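Local structure of vacuolar protein sorting-associated protein IST1 (Saccharomyces cerevisiae, 3GGY) at residues A[55-60]-A[170-175]. The protein regulates recruitment of the ATPase VPS4 to the ESCRT-III complex during a late step of cargo sorting into multivesicular bodies. Sequence-based numbering, arbitrary orientation.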
ATOM      1  N   TYR A  55       6.819   6.923 -20.244  1.00 15.76           N
ATOM      2  CA  TYR A  55       5.587   6.268 -19.817  1.00 16.40           C
ATOM      3  C   TYR A  55       5.887   5.152 -18.824  1.00 14.75           C
ATOM      4  O   TYR A  55       5.181   4.988 -17.827  1.00 14.62           O
ATOM      5  CB  TYR A  55       4.855   5.676 -21.025  1.00 19.84           C
ATOM      6  CG  TYR A  55       4.198   6.691 -21.935  1.00 26.23           C
ATOM      7  CD1 TYR A  55       3.946   6.389 -23.275  1.00 28.88           C
ATOM      8  CD2 TYR A  55       3.792   7.935 -21.454  1.00 28.01           C
ATOM      9  CE1 TYR A  55       3.305   7.302 -24.112  1.00 30.43           C
ATOM     10  CE2 TYR A  55       3.148   8.854 -22.282  1.00 30.64           C
ATOM     11  CZ  TYR A  55       2.908   8.528 -23.608  1.00 31.09           C
ATOM     12  OH  TYR A  55       2.258   9.421 -24.429  1.00 32.97           O
ATOM     13  N   ARG A  56       6.941   4.392 -19.100  1.00 13.02           N
ATOM     14  CA  ARG A  56       7.309   3.270 -18.248  1.00 13.25           C
ATOM     15  C   ARG A  56       7.751   3.744 -16.872  1.00 12.68           C
ATOM     16  O   ARG A  56       7.477   3.092 -15.860  1.00 11.39           O
ATOM     17  CB  ARG A  56       8.425   2.456 -18.899  1.00 16.63           C
ATOM     18  CG  ARG A  56       8.527   1.044 -18.366  1.00 22.88           C
ATOM     19  CD  ARG A  56       7.300   0.238 -18.777  1.00 26.34           C
ATOM     20  NE  ARG A  56       7.636  -0.811 -19.732  1.00 31.74           N
ATOM     21  CZ  ARG A  56       8.235  -1.950 -19.404  1.00 32.27           C
ATOM     22  NH1 ARG A  56       8.561  -2.187 -18.141  1.00 34.61           N
ATOM     23  NH2 ARG A  56       8.508  -2.849 -20.339  1.00 35.99           N
ATOM     24  N   VAL A  57       8.445   4.878 -16.834  1.00 11.40           N
ATOM     25  CA  VAL A  57       8.897   5.427 -15.564  1.00 11.25           C
ATOM     26  C   VAL A  57       7.700   5.907 -14.744  1.00 12.24           C
ATOM     27  O   VAL A  57       7.649   5.713 -13.530  1.00 11.59           O
ATOM     28  CB  VAL A  57       9.893   6.583 -15.792  1.00 10.48           C
ATOM     29  CG1 VAL A  57      10.135   7.345 -14.501  1.00 12.08           C
ATOM     30  CG2 VAL A  57      11.200   6.008 -16.316  1.00 12.24           C
ATOM     31  N   GLU A  58       6.728   6.525 -15.403  1.00 12.97           N
ATOM     32  CA  GLU A  58       5.547   6.989 -14.685  1.00 13.95           C
ATOM     33  C   GLU A  58       4.874   5.812 -13.982  1.00 13.89           C
ATOM     34  O   GLU A  58       4.440   5.926 -12.838  1.00 14.51           O
ATOM     35  CB  GLU A  58       4.576   7.663 -15.654  1.00 16.58           C
ATOM     36  CG  GLU A  58       5.192   8.869 -16.352  1.00 22.49           C
ATOM     37  CD  GLU A  58       4.232   9.573 -17.284  1.00 28.23           C
ATOM     38  OE1 GLU A  58       3.686   8.907 -18.192  1.00 30.31           O
ATOM     39  OE2 GLU A  58       4.029  10.796 -17.111  1.00 33.42           O
ATOM     40  N   THR A  59       4.805   4.676 -14.667  1.00 13.13           N
ATOM     41  CA  THR A  59       4.193   3.477 -14.109  1.00 13.28           C
ATOM     42  C   THR A  59       5.045   2.951 -12.957  1.00 12.49           C
ATOM     43  O   THR A  59       4.526   2.557 -11.913  1.00 13.16           O
ATOM     44  CB  THR A  59       4.062   2.385 -15.188  1.00 14.45           C
ATOM     45  OG1 THR A  59       3.241   2.871 -16.258  1.00 17.47           O
ATOM     46  CG2 THR A  59       3.433   1.126 -14.609  1.00 14.94           C
ATOM     47  N   LEU A  60       6.359   2.955 -13.152  1.00  9.27           N
ATOM     48  CA  LEU A  60       7.287   2.484 -12.127  1.00 10.08           C
ATOM     49  C   LEU A  60       7.159   3.309 -10.845  1.00  9.02           C
ATOM     50  O   LEU A  60       7.216   2.775  -9.735  1.00 11.93           O
ATOM     51  CB  LEU A  60       8.722   2.567 -12.661  1.00 11.92           C
ATOM     52  CG  LEU A  60       9.876   2.260 -11.702  1.00 13.53           C
ATOM     53  CD1 LEU A  60       9.709   0.872 -11.096  1.00 15.10           C
ATOM     54  CD2 LEU A  60      11.193   2.359 -12.463  1.00 14.72           C
ATOM     55  N   ASP A 170      12.451  12.657 -14.212  1.00 16.11           N
ATOM     56  CA  ASP A 170      13.839  12.879 -14.609  1.00 17.53           C
ATOM     57  C   ASP A 170      14.786  12.251 -13.599  1.00 15.12           C
ATOM     58  O   ASP A 170      15.810  11.678 -13.968  1.00 16.31           O
ATOM     59  CB  ASP A 170      14.159  14.375 -14.719  1.00 19.13           C
ATOM     60  CG  ASP A 170      13.510  15.023 -15.922  1.00 25.00           C
ATOM     61  OD1 ASP A 170      13.137  14.292 -16.866  1.00 24.63           O
ATOM     62  OD2 ASP A 170      13.388  16.269 -15.926  1.00 27.62           O
ATOM     63  N   LEU A 171      14.440  12.360 -12.320  1.00 14.51           N
ATOM     64  CA  LEU A 171      15.274  11.792 -11.274  1.00 14.55           C
ATOM     65  C   LEU A 171      15.325  10.274 -11.429  1.00 13.55           C
ATOM     66  O   LEU A 171      16.390   9.673 -11.314  1.00 13.96           O
ATOM     67  CB  LEU A 171      14.728  12.163  -9.890  1.00 16.32           C
ATOM     68  CG  LEU A 171      15.530  11.629  -8.701  1.00 19.55           C
ATOM     69  CD1 LEU A 171      16.949  12.171  -8.759  1.00 21.68           C
ATOM     70  CD2 LEU A 171      14.856  12.044  -7.397  1.00 21.65           C
ATOM     71  N   TYR A 172      14.178   9.654 -11.694  1.00 13.48           N
ATOM     72  CA  TYR A 172      14.140   8.204 -11.880  1.00 12.49           C
ATOM     73  C   TYR A 172      14.986   7.778 -13.083  1.00 13.58           C
ATOM     74  O   TYR A 172      15.695   6.768 -13.036  1.00 13.30           O
ATOM     75  CB  TYR A 172      12.700   7.727 -12.089  1.00 12.17           C
ATOM     76  CG  TYR A 172      12.059   7.152 -10.847  1.00 12.37           C
ATOM     77  CD1 TYR A 172      11.901   7.924  -9.696  1.00 13.72           C
ATOM     78  CD2 TYR A 172      11.614   5.827 -10.819  1.00 14.30           C
ATOM     79  CE1 TYR A 172      11.317   7.389  -8.545  1.00 13.71           C
ATOM     80  CE2 TYR A 172      11.028   5.285  -9.674  1.00 12.01           C
ATOM     81  CZ  TYR A 172      10.885   6.070  -8.545  1.00 12.63           C
ATOM     82  OH  TYR A 172      10.324   5.532  -7.411  1.00 13.90           O
ATOM     83  N   LEU A 173      14.902   8.542 -14.163  1.00 13.33           N
ATOM     84  CA  LEU A 173      15.672   8.226 -15.358  1.00 13.20           C
ATOM     85  C   LEU A 173      17.166   8.272 -15.040  1.00 12.76           C
ATOM     86  O   LEU A 173      17.921   7.390 -15.447  1.00 13.90           O
ATOM     87  CB  LEU A 173      15.339   9.214 -16.478  1.00 13.26           C
ATOM     88  CG  LEU A 173      13.941   9.037 -17.073  1.00 14.27           C
ATOM     89  CD1 LEU A 173      13.570  10.238 -17.929  1.00 17.15           C
ATOM     90  CD2 LEU A 173      13.903   7.752 -17.883  1.00 16.15           C
ATOM     91  N   LYS A 174      17.585   9.296 -14.303  1.00 13.78           N
ATOM     92  CA  LYS A 174      18.988   9.436 -13.940  1.00 14.16           C
ATOM     93  C   LYS A 174      19.460   8.306 -13.027  1.00 14.33           C
ATOM     94  O   LYS A 174      20.584   7.818 -13.162  1.00 14.24           O
ATOM     95  CB  LYS A 174      19.227  10.786 -13.256  1.00 15.14           C
ATOM     96  CG  LYS A 174      18.981  11.982 -14.160  1.00 17.27           C
ATOM     97  CD  LYS A 174      19.237  13.286 -13.430  1.00 18.84           C
ATOM     98  CE  LYS A 174      18.922  14.481 -14.315  1.00 19.96           C
ATOM     99  NZ  LYS A 174      19.159  15.773 -13.602  1.00 22.20           N
ATOM    100  N   GLU A 175      18.611   7.876 -12.099  1.00 14.08           N
ATOM    101  CA  GLU A 175      19.013   6.802 -11.198  1.00 13.89           C
ATOM    102  C   GLU A 175      19.046   5.467 -11.945  1.00 12.99           C
ATOM    103  O   GLU A 175      19.895   4.621 -11.679  1.00 13.41           O
ATOM    104  CB  GLU A 175      18.084   6.755  -9.977  1.00 15.04           C
ATOM    105  CG  GLU A 175      18.029   8.103  -9.254  1.00 14.91           C
ATOM    106  CD  GLU A 175      17.303   8.067  -7.921  1.00 18.20           C
ATOM    107  OE1 GLU A 175      16.345   7.281  -7.773  1.00 17.66           O
ATOM    108  OE2 GLU A 175      17.687   8.849  -7.024  1.00 15.72           O
TER
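Val57 meets both Tyr172 and Leu173 where a late helix of this N-terminal, ESCRT-III-like domain, 166-179, packs across helix 50-82, the second of its two long helices. The axes of segments 55-60 and 170-175 come within 10.0 Å of each other and cross nearly at right angles (99°), so the contact is compact and centres on one valine. Branching at CB suits Val57 to this place, because its two methyls diverge toward different neighbours. CG1, anti to the backbone N (chi1 168°), presses on Tyr172 CB at 3.5 Å, while CG2 touches Leu173 CD2 at 3.6 Å. Leu173 suits its place because its longer chain carries a methyl to the valine although its CB does not head there; Leu187 of helix 184-188 packs against the same side chain. This buried part is wholly apolar, with no hydrogen bond between the two segments. The looser side lies along the Tyr172 ring, which is partly exposed although Arg38 of helix 8-46 touches it and Leu60. Tyrosine suits the place, with a hydrocarbon ring to pack against Leu60 and a hydroxyl at its end. That OH is hydrogen-bonded to Asp64, one turn beyond Leu60, which ties the polar end back to helix 50-82. Leu60, whose branched end offers CG and CD2 together, lies at the edge of the ring, with CG 3.8 Å from Tyr172 CE2 and CD2 in the ring plane, 3.9 Å from Tyr172 CD2.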